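NAD nucleotidase (Haemophilus influenzae, PDB 3ZTV) degrades NAD to adenosine and nicotinamide riboside, acting as both a dinucleotide pyrophosphatase and a zinc-dependent 5'-nucleotidase with a preference for AMP. Local coordinates at residues V11-L16 and K197-S202; H103-G108 and K172-Y177; H298-K303 and K319-L324; Q448-A453 and A465-A470. All coordinates share one frame; numbering follows the deposited sequence.

Overall arrangement
Contacts 1 to 4 follow one another by their opening segments along the chain, with contact 2 nested in the 180-residue loop that contact 1 closes. Both belong to the calcineurin-like phosphoesterase region: contact 1 joins its two large sheets, and contact 2, centred about 26 Å away, packs the loop beside the zinc-binding Asn-102 against the small sheet of strands 128-130 and 174-176. Contact 3 ties helix 314-325 to the chain leading into strand 301-303, its centre about 44 Å from that of contact 2. Contact 4 lies in the C-terminal nucleotidase region near bound adenosine, about 34 Å from contact 2 between centres, consistent with the zinc site and the adenosine site lying in different regions of the chain.

Contact 1. Residues V11-L16 and K197-S202; sequences VELSIL and KIILLS
Ile-199 is met by two side chains of the facing strand, its CD1 lying 4.3 Å from CD1 of Ile-15 and 4.4 Å from CD1 of Leu-13. These are loose, purely apolar contacts made by the ends of the branches. In Ile-199 the ethyl arm is bent (chi2 -61°), whereas that of Ile-15 is extended.

Nearer the start of both segments, Val-11 rests on the aliphatic part of a lysine. Its CG2 methyl is 3.8 Å from CD of Lys-197 and almost as near to CE, and the two side chains cross at a slant. Bends at chi3 and chi4 (-79° and -70°) carry the lysine chain past the valine, and its charged end forms a salt bridge with Glu-151, so the methylenes serve the apolar layer while the ammonium has a carboxylate partner.

The backbones stay well separated, the CA atoms of Ile-15 and Ile-199 being 10.0 Å apart. Strand 11-18 belongs to the seven-stranded sheet and strand 198-203 to the six-stranded one, and this face-to-face packing of two mixed sheets is the β-sandwich core of the calcineurin-like metallophosphoesterase fold.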
# COMPACT_ATOMS: atom_id res chain seq x y z
N VAL A 11 -2.81 16.60 30.35
CA VAL A 11 -3.73 17.64 29.87
C VAL A 11 -5.08 17.06 29.48
O VAL A 11 -5.19 15.88 29.18
CB VAL A 11 -3.17 18.41 28.65
CG1 VAL A 11 -1.91 19.17 29.02
CG2 VAL A 11 -2.91 17.47 27.48
N GLU A 12 -6.10 17.91 29.47
CA GLU A 12 -7.42 17.47 29.05
C GLU A 12 -7.91 18.22 27.81
O GLU A 12 -7.54 19.38 27.58
CB GLU A 12 -8.44 17.56 30.19
CG GLU A 12 -9.69 16.72 29.94
CD GLU A 12 -10.56 16.54 31.17
OE1 GLU A 12 -10.03 16.65 32.30
OE2 GLU A 12 -11.77 16.29 31.00
N LEU A 13 -8.70 17.53 27.00
CA LEU A 13 -9.24 18.05 25.75
C LEU A 13 -10.74 17.81 25.71
O LEU A 13 -11.21 16.77 26.18
CB LEU A 13 -8.61 17.29 24.57
CG LEU A 13 -7.50 17.84 23.68
CD1 LEU A 13 -7.30 16.87 22.53
CD2 LEU A 13 -7.85 19.21 23.14
N SER A 14 -11.48 18.75 25.13
CA SER A 14 -12.92 18.59 24.96
C SER A 14 -13.26 18.54 23.47
O SER A 14 -13.41 19.57 22.82
CB SER A 14 -13.68 19.72 25.66
OG SER A 14 -13.41 19.67 27.05
N ILE A 15 -13.36 17.33 22.92
CA ILE A 15 -13.62 17.15 21.50
C ILE A 15 -15.12 17.30 21.21
O ILE A 15 -15.96 16.67 21.85
CB ILE A 15 -13.10 15.79 21.01
CG1 ILE A 15 -11.61 15.66 21.36
CG2 ILE A 15 -13.35 15.62 19.52
CD1 ILE A 15 -11.03 14.32 21.03
N LEU A 16 -15.44 18.15 20.24
CA LEU A 16 -16.81 18.42 19.80
C LEU A 16 -16.81 18.23 18.30
O LEU A 16 -16.01 18.86 17.60
CB LEU A 16 -17.22 19.85 20.16
CG LEU A 16 -17.25 20.16 21.66
CD1 LEU A 16 -17.33 21.67 21.91
CD2 LEU A 16 -18.43 19.46 22.31
N LYS A 197 0.46 12.67 21.85
CA LYS A 197 -0.98 12.83 21.82
C LYS A 197 -1.36 13.14 20.38
O LYS A 197 -0.98 14.18 19.83
CB LYS A 197 -1.40 13.96 22.76
CG LYS A 197 -1.09 13.65 24.22
CD LYS A 197 -1.38 14.85 25.11
CE LYS A 197 -0.28 15.88 25.05
NZ LYS A 197 0.95 15.37 25.73
N ILE A 198 -2.09 12.21 19.76
CA ILE A 198 -2.39 12.29 18.33
C ILE A 198 -3.85 11.95 18.06
O ILE A 198 -4.36 10.90 18.50
CB ILE A 198 -1.46 11.36 17.51
CG1 ILE A 198 0.01 11.74 17.76
CG2 ILE A 198 -1.79 11.44 16.03
CD1 ILE A 198 1.03 10.93 16.96
N ILE A 199 -4.51 12.86 17.34
CA ILE A 199 -5.90 12.71 16.93
C ILE A 199 -5.93 12.49 15.43
O ILE A 199 -5.25 13.20 14.68
CB ILE A 199 -6.69 14.01 17.21
CG1 ILE A 199 -6.52 14.47 18.65
CG2 ILE A 199 -8.17 13.84 16.82
CD1 ILE A 199 -6.99 13.50 19.66
N LEU A 200 -6.71 11.50 14.99
CA LEU A 200 -6.90 11.26 13.56
C LEU A 200 -8.34 11.64 13.20
O LEU A 200 -9.30 11.10 13.77
CB LEU A 200 -6.63 9.79 13.26
CG LEU A 200 -6.74 9.34 11.80
CD1 LEU A 200 -5.65 10.00 10.97
CD2 LEU A 200 -6.65 7.82 11.70
N LEU A 201 -8.48 12.59 12.29
CA LEU A 201 -9.77 13.07 11.80
C LEU A 201 -9.96 12.42 10.43
O LEU A 201 -9.37 12.84 9.43
CB LEU A 201 -9.75 14.60 11.69
CG LEU A 201 -11.04 15.29 11.26
CD1 LEU A 201 -12.22 14.94 12.17
CD2 LEU A 201 -10.85 16.79 11.18
N SER A 202 -10.74 11.34 10.40
CA SER A 202 -10.72 10.39 9.29
C SER A 202 -12.08 10.08 8.68
O SER A 202 -12.97 9.53 9.33
CB SER A 202 -10.07 9.08 9.71
OG SER A 202 -10.25 8.10 8.70

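Contact 2. Residues H103-G108 and K172-Y177; sequences HEFDAG and KDVKFY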
# COMPACT_ATOMS: atom_id res chain seq x y z
N HIS A 103 -17.44 12.84 -1.04
CA HIS A 103 -18.32 13.67 -1.86
C HIS A 103 -17.76 15.06 -2.14
O HIS A 103 -18.25 15.75 -3.03
CB HIS A 103 -19.72 13.75 -1.25
CG HIS A 103 -20.53 12.51 -1.44
ND1 HIS A 103 -20.57 11.50 -0.52
CD2 HIS A 103 -21.33 12.13 -2.46
CE1 HIS A 103 -21.37 10.54 -0.96
NE2 HIS A 103 -21.83 10.89 -2.14
N GLU A 104 -16.73 15.46 -1.41
CA GLU A 104 -16.05 16.71 -1.72
C GLU A 104 -15.53 16.74 -3.17
O GLU A 104 -15.31 17.82 -3.72
CB GLU A 104 -14.91 16.97 -0.73
CG GLU A 104 -15.30 17.87 0.46
CD GLU A 104 -16.28 17.23 1.42
OE1 GLU A 104 -16.02 16.10 1.87
OE2 GLU A 104 -17.30 17.86 1.76
N PHE A 105 -15.35 15.56 -3.78
CA PHE A 105 -14.87 15.47 -5.15
C PHE A 105 -15.96 15.18 -6.20
O PHE A 105 -15.64 14.96 -7.37
CB PHE A 105 -13.75 14.42 -5.25
CG PHE A 105 -12.47 14.85 -4.59
CD1 PHE A 105 -11.57 15.67 -5.27
CD2 PHE A 105 -12.16 14.46 -3.29
CE1 PHE A 105 -10.38 16.07 -4.67
CE2 PHE A 105 -10.98 14.87 -2.69
CZ PHE A 105 -10.09 15.67 -3.38
N ASP A 106 -17.23 15.19 -5.80
CA ASP A 106 -18.32 14.82 -6.72
C ASP A 106 -18.42 15.70 -7.97
O ASP A 106 -18.86 15.23 -9.02
CB ASP A 106 -19.68 14.85 -6.01
CG ASP A 106 -19.95 13.59 -5.20
OD1 ASP A 106 -19.03 12.73 -5.05
OD2 ASP A 106 -21.09 13.47 -4.71
N ALA A 107 -18.04 16.97 -7.85
CA ALA A 107 -18.06 17.90 -8.98
C ALA A 107 -16.63 18.22 -9.44
O ALA A 107 -16.35 19.31 -9.92
CB ALA A 107 -18.84 19.18 -8.62
N GLY A 108 -15.74 17.25 -9.28
CA GLY A 108 -14.37 17.40 -9.74
C GLY A 108 -13.54 18.33 -8.88
O GLY A 108 -14.00 18.83 -7.86
N LYS A 172 -6.99 13.84 -12.12
CA LYS A 172 -5.84 12.94 -12.19
C LYS A 172 -4.61 13.50 -11.48
O LYS A 172 -3.68 12.75 -11.15
CB LYS A 172 -5.50 12.61 -13.65
CG LYS A 172 -4.74 13.70 -14.41
CD LYS A 172 -5.53 14.99 -14.49
CE LYS A 172 -4.94 15.96 -15.52
NZ LYS A 172 -3.59 16.48 -15.16
N ASP A 173 -4.58 14.81 -11.25
CA ASP A 173 -3.44 15.44 -10.59
C ASP A 173 -3.54 15.38 -9.06
O ASP A 173 -2.73 16.00 -8.37
CB ASP A 173 -3.22 16.88 -11.08
CG ASP A 173 -4.43 17.77 -10.89
OD1 ASP A 173 -5.19 17.58 -9.92
OD2 ASP A 173 -4.61 18.69 -11.72
N VAL A 174 -4.54 14.67 -8.56
CA VAL A 174 -4.66 14.41 -7.13
C VAL A 174 -4.31 12.95 -6.85
O VAL A 174 -4.95 12.05 -7.38
CB VAL A 174 -6.09 14.68 -6.63
CG1 VAL A 174 -6.18 14.42 -5.13
CG2 VAL A 174 -6.47 16.12 -6.95
N LYS A 175 -3.30 12.73 -6.02
CA LYS A 175 -2.83 11.38 -5.71
C LYS A 175 -3.33 10.91 -4.35
O LYS A 175 -3.34 11.67 -3.38
CB LYS A 175 -1.29 11.33 -5.78
CG LYS A 175 -0.71 11.07 -7.19
CD LYS A 175 -1.20 12.05 -8.24
CE LYS A 175 -0.51 11.82 -9.59
NZ LYS A 175 0.93 12.24 -9.58
N PHE A 176 -3.74 9.65 -4.30
CA PHE A 176 -4.29 9.05 -3.07
C PHE A 176 -3.36 7.96 -2.55
O PHE A 176 -2.76 7.21 -3.32
CB PHE A 176 -5.65 8.41 -3.36
CG PHE A 176 -6.76 9.41 -3.60
CD1 PHE A 176 -6.86 10.08 -4.82
CD2 PHE A 176 -7.70 9.68 -2.62
CE1 PHE A 176 -7.88 11.01 -5.04
CE2 PHE A 176 -8.72 10.60 -2.83
CZ PHE A 176 -8.81 11.26 -4.05
N TYR A 177 -3.27 7.85 -1.22
CA TYR A 177 -2.42 6.86 -0.55
C TYR A 177 -3.19 6.05 0.48
O TYR A 177 -4.15 6.53 1.10
CB TYR A 177 -1.19 7.56 0.05
CG TYR A 177 -0.34 8.14 -1.07
CD1 TYR A 177 0.61 7.37 -1.72
CD2 TYR A 177 -0.55 9.44 -1.53
CE1 TYR A 177 1.36 7.88 -2.77
CE2 TYR A 177 0.19 9.96 -2.58
CZ TYR A 177 1.14 9.17 -3.20
OH TYR A 177 1.86 9.69 -4.26
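Phe-105 reaches across to two apolar side chains of strand 174-176, and these meetings make up the whole contact between the segments. Its CE2 comes within 4.4 Å of CZ of Phe-176, and its CZ within 4.5 Å of CG1 of Val-174. Both partners approach the Phe-105 ring obliquely. Because Val-174 and Phe-176 are two residues apart on a strand, they project on the same side and both meet the outer part of the Phe-105 ring.

Hydrogen bonds shape the loop that presents this ring. Asp-106 N donates to His-103 O (3.0 Å) in a short 3-10 turn, and a type I beta turn follows, closed by the bond from Gly-108 N to Phe-105 O. The carboxylate of Glu-104 accepts from the backbone N of Asp-70, Gly-101 and Ile-72, anchoring the loop to the segments that carry zinc ligands; the Phe-105 side chain itself is about 10 Å from a zinc ion.

Around this pair of segments, Val-128 of strand 128-130 touches Phe-105, Val-174 and Phe-176 alike. Leu-112 of helix 108-116 packs on Phe-105, while Thr-164 of helix 162-167 borders both phenylalanines, leaving the small two-stranded antiparallel sheet set against the two helices with the Phe-105 ring between them.

Contact 3. Residues H298-K303 and K319-L324; sequences HKLQVK and KALDTL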
# COMPACT_ATOMS: atom_id res chain seq x y z
N HIS A 298 -41.20 21.13 18.55
CA HIS A 298 -42.42 21.66 17.93
C HIS A 298 -43.23 20.67 17.11
O HIS A 298 -44.44 20.86 16.91
CB HIS A 298 -42.09 22.92 17.12
CG HIS A 298 -41.46 24.00 17.93
ND1 HIS A 298 -42.13 24.63 18.97
CD2 HIS A 298 -40.22 24.55 17.90
CE1 HIS A 298 -41.33 25.53 19.52
NE2 HIS A 298 -40.17 25.49 18.89
N LYS A 299 -42.59 19.61 16.63
CA LYS A 299 -43.29 18.55 15.92
C LYS A 299 -43.29 17.29 16.77
O LYS A 299 -42.24 16.69 17.01
CB LYS A 299 -42.67 18.25 14.55
CG LYS A 299 -43.36 17.10 13.79
CD LYS A 299 -42.64 16.75 12.49
CE LYS A 299 -42.87 17.79 11.42
NZ LYS A 299 -42.02 17.52 10.22
N LEU A 300 -44.47 16.91 17.24
CA LEU A 300 -44.63 15.68 18.00
C LEU A 300 -45.89 15.00 17.50
O LEU A 300 -46.97 15.16 18.09
CB LEU A 300 -44.73 15.98 19.50
CG LEU A 300 -43.52 16.66 20.16
CD1 LEU A 300 -43.90 17.20 21.53
CD2 LEU A 300 -42.31 15.73 20.26
N GLN A 301 -45.77 14.27 16.40
CA GLN A 301 -46.93 13.70 15.73
C GLN A 301 -47.02 12.19 15.91
O GLN A 301 -46.03 11.47 15.78
CB GLN A 301 -46.92 14.05 14.25
CG GLN A 301 -47.03 15.54 13.97
CD GLN A 301 -46.90 15.87 12.50
OE1 GLN A 301 -46.84 14.97 11.66
NE2 GLN A 301 -46.85 17.16 12.19
N VAL A 302 -48.23 11.71 16.21
CA VAL A 302 -48.49 10.28 16.29
C VAL A 302 -49.65 9.92 15.36
O VAL A 302 -50.48 10.78 15.04
CB VAL A 302 -48.81 9.84 17.74
CG1 VAL A 302 -47.65 10.20 18.67
CG2 VAL A 302 -50.11 10.47 18.21
N LYS A 303 -49.69 8.68 14.90
CA LYS A 303 -50.70 8.24 13.93
C LYS A 303 -52.01 7.91 14.64
O LYS A 303 -52.02 7.11 15.58
CB LYS A 303 -50.19 7.02 13.16
CG LYS A 303 -51.05 6.57 11.99
CD LYS A 303 -50.43 5.35 11.33
CE LYS A 303 -51.25 4.85 10.14
NZ LYS A 303 -50.92 5.58 8.88
N LYS A 319 -46.46 15.33 28.58
CA LYS A 319 -45.69 14.15 28.99
C LYS A 319 -44.56 13.85 28.00
O LYS A 319 -43.46 13.46 28.39
CB LYS A 319 -46.60 12.93 29.14
CG LYS A 319 -47.55 13.01 30.33
CD LYS A 319 -48.58 11.89 30.27
CE LYS A 319 -49.66 12.09 31.33
NZ LYS A 319 -50.81 11.18 31.10
N ALA A 320 -44.86 14.01 26.72
CA ALA A 320 -43.87 13.82 25.66
C ALA A 320 -42.71 14.79 25.84
O ALA A 320 -41.54 14.39 25.80
CB ALA A 320 -44.52 14.01 24.30
N LEU A 321 -43.03 16.06 26.04
CA LEU A 321 -42.02 17.09 26.23
C LEU A 321 -41.20 16.84 27.50
O LEU A 321 -39.98 16.97 27.49
CB LEU A 321 -42.66 18.48 26.27
CG LEU A 321 -43.21 19.02 24.96
CD1 LEU A 321 -44.04 20.28 25.20
CD2 LEU A 321 -42.09 19.29 23.96
N ASP A 322 -41.88 16.48 28.58
CA ASP A 322 -41.19 16.21 29.84
C ASP A 322 -40.18 15.08 29.68
O ASP A 322 -39.06 15.15 30.21
CB ASP A 322 -42.19 15.88 30.95
CG ASP A 322 -42.94 17.10 31.44
OD1 ASP A 322 -42.52 18.23 31.14
OD2 ASP A 322 -43.96 16.92 32.14
N THR A 323 -40.56 14.02 28.98
CA THR A 323 -39.63 12.92 28.75
C THR A 323 -38.37 13.39 28.01
O THR A 323 -37.24 13.12 28.44
CB THR A 323 -40.29 11.75 28.00
OG1 THR A 323 -41.30 11.17 28.84
CG2 THR A 323 -39.28 10.68 27.64
N LEU A 324 -38.56 14.12 26.92
CA LEU A 324 -37.43 14.61 26.14
C LEU A 324 -36.54 15.55 26.96
O LEU A 324 -35.31 15.49 26.88
CB LEU A 324 -37.93 15.31 24.87
CG LEU A 324 -38.60 14.39 23.84
CD1 LEU A 324 -39.20 15.19 22.70
CD2 LEU A 324 -37.62 13.36 23.30
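The backbone of segment 298-303 passes one side of helix 314-325, coming nearest where the CA atoms of Leu-300 and Ala-320 lie 7.9 Å apart. Leu-300 alone carries the contact from its side, and its two methyls divide the helix surface between them.

CD1 is directed at the first turn of the helical segment. It packs 3.7 Å from CD2 of Leu-321, with CG of the same residue close behind, and it also lies 4.3 Å from CB of Ala-320. The CB of Leu-321 does not itself point at segment 298-303; the CG, anti to the carbonyl carbon (chi1 -71°), brings the branch back to meet Leu-300, and the two leucines cross at a slant. CD2 instead meets CD1 of Leu-324 at 4.0 Å, one turn farther along than Ala-320, where the two side chains run past one another in opposite senses.

The helix is regular here, and Lys-319 O is gripped twice, by Thr-323 N at 3.0 Å and by Thr-323 OG1 at 3.2 Å, from opposite faces of the carbonyl plane. The hydroxyl oxygen is also bonded to Asn-35 ND2.

Leu-34 of strand 28-34 covers Ala-320 and Leu-324, and Val-41 of strand 37-43 lies on Leu-300. Strands 301-303 and 309-311 form a β-hairpin followed directly by helix 314-325, a ββα succession in which the helix packs at the base of the hairpin against Leu-300 and Leu-312, an apolar cluster away from the zinc and nucleoside sites.

Contact 4. Residues Q448-A453 and A465-A470; sequences QVLEDA and AFPYGA
Ala-453 and Leu-450, one turn apart on helix 443-460, both rest on the ring of Pro-467. The CB of Ala-453 sits 3.8 Å from CG of Pro-467 and is about as close to CD, while CD2 of Leu-450 meets CB of Pro-467 at 3.9 Å and is equally near its CG. Leu-450 crosses the proline at a slant; although its CB does not aim at the strand, CG stands anti to the carbonyl carbon (chi1 -65°), and the CD2 methyl, not the extended CD1, reaches the proline.

A second pair lies where the backbones come closest, the CA atoms of Ala-453 and Ala-465 being 5.5 Å apart. Here CB of Ala-453 is 3.5 Å from Ala-465 O, and CB of Ala-465 is 3.7 Å from Ala-453 O.

In the C-terminal nucleotidase region, the helix packs on a five-stranded mixed sheet, in which 467-470 is an outer strand beside 404-408. Ile-406 of that neighbouring strand touches both Leu-450 and Pro-467.

Farther out, Gln-448 NE2 donates to Asp-452 OD1 (3.0 Å, 163°) from above the carboxylate plane, and Asp-452 OD2 is bonded to Thr-526 OG1. Tyr-524 packs on Ala-453 and Pro-467 and bonds through its OH to Ala-465 O; the Ala-465 side chain lies about 6 Å from bound adenosine.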
# COMPACT_ATOMS: atom_id res chain seq x y z
N GLN A 448 -31.78 -13.37 -12.14
CA GLN A 448 -32.72 -13.75 -11.09
C GLN A 448 -33.49 -12.56 -10.52
O GLN A 448 -34.68 -12.67 -10.26
CB GLN A 448 -32.02 -14.52 -9.97
CG GLN A 448 -32.99 -15.15 -9.01
CD GLN A 448 -33.93 -16.14 -9.69
OE1 GLN A 448 -33.48 -17.14 -10.26
NE2 GLN A 448 -35.22 -15.86 -9.64
N VAL A 449 -32.83 -11.43 -10.32
CA VAL A 449 -33.56 -10.29 -9.76
C VAL A 449 -34.61 -9.76 -10.74
O VAL A 449 -35.69 -9.34 -10.31
CB VAL A 449 -32.63 -9.16 -9.22
CG1 VAL A 449 -32.03 -8.36 -10.34
CG2 VAL A 449 -33.40 -8.25 -8.27
N LEU A 450 -34.33 -9.80 -12.04
CA LEU A 450 -35.33 -9.44 -13.05
C LEU A 450 -36.51 -10.41 -12.99
O LEU A 450 -37.67 -10.00 -13.07
CB LEU A 450 -34.74 -9.43 -14.46
CG LEU A 450 -33.66 -8.38 -14.72
CD1 LEU A 450 -33.07 -8.54 -16.13
CD2 LEU A 450 -34.22 -6.97 -14.53
N GLU A 451 -36.21 -11.69 -12.84
CA GLU A 451 -37.27 -12.69 -12.71
C GLU A 451 -38.11 -12.42 -11.46
O GLU A 451 -39.35 -12.49 -11.50
CB GLU A 451 -36.68 -14.11 -12.67
CG GLU A 451 -35.95 -14.56 -13.95
CD GLU A 451 -36.88 -15.07 -15.05
OE1 GLU A 451 -38.11 -15.18 -14.82
OE2 GLU A 451 -36.36 -15.38 -16.15
N ASP A 452 -37.44 -12.11 -10.35
CA ASP A 452 -38.14 -11.80 -9.10
C ASP A 452 -39.10 -10.63 -9.28
O ASP A 452 -40.27 -10.69 -8.88
CB ASP A 452 -37.14 -11.44 -7.99
CG ASP A 452 -36.19 -12.58 -7.63
OD1 ASP A 452 -36.51 -13.76 -7.86
OD2 ASP A 452 -35.11 -12.28 -7.07
N ALA A 453 -38.59 -9.55 -9.87
CA ALA A 453 -39.37 -8.34 -10.02
C ALA A 453 -40.59 -8.55 -10.91
O ALA A 453 -41.69 -8.10 -10.57
CB ALA A 453 -38.50 -7.21 -10.55
N ALA A 465 -43.50 -3.03 -9.29
CA ALA A 465 -42.22 -3.75 -9.23
C ALA A 465 -41.57 -3.95 -10.61
O ALA A 465 -40.40 -4.29 -10.69
CB ALA A 465 -42.39 -5.09 -8.54
N PHE A 466 -42.33 -3.75 -11.68
CA PHE A 466 -41.83 -4.12 -13.00
C PHE A 466 -40.53 -3.38 -13.32
O PHE A 466 -40.49 -2.15 -13.22
CB PHE A 466 -42.88 -3.89 -14.08
CG PHE A 466 -42.60 -4.66 -15.34
CD1 PHE A 466 -41.75 -4.15 -16.30
CD2 PHE A 466 -43.17 -5.91 -15.53
CE1 PHE A 466 -41.48 -4.87 -17.46
CE2 PHE A 466 -42.90 -6.64 -16.68
CZ PHE A 466 -42.05 -6.11 -17.64
N PRO A 467 -39.47 -4.11 -13.70
CA PRO A 467 -38.13 -3.52 -13.82
C PRO A 467 -37.77 -3.00 -15.21
O PRO A 467 -38.10 -3.63 -16.22
CB PRO A 467 -37.22 -4.70 -13.48
CG PRO A 467 -37.94 -5.88 -14.06
CD PRO A 467 -39.43 -5.58 -13.85
N TYR A 468 -37.10 -1.86 -15.24
CA TYR A 468 -36.53 -1.31 -16.47
C TYR A 468 -35.11 -0.90 -16.15
O TYR A 468 -34.81 -0.50 -15.02
CB TYR A 468 -37.31 -0.07 -16.94
CG TYR A 468 -38.75 -0.34 -17.35
CD1 TYR A 468 -39.75 -0.49 -16.39
CD2 TYR A 468 -39.10 -0.43 -18.69
CE1 TYR A 468 -41.07 -0.72 -16.76
CE2 TYR A 468 -40.42 -0.67 -19.07
CZ TYR A 468 -41.40 -0.81 -18.10
OH TYR A 468 -42.71 -1.04 -18.46
N GLY A 469 -34.22 -0.99 -17.13
CA GLY A 469 -32.81 -0.75 -16.89
C GLY A 469 -32.11 0.18 -17.88
O GLY A 469 -32.64 0.52 -18.95
N ALA A 470 -30.91 0.59 -17.48
CA ALA A 470 -30.01 1.34 -18.33
C ALA A 470 -28.70 0.56 -18.40
O ALA A 470 -28.22 0.09 -17.37
CB ALA A 470 -29.77 2.73 -17.77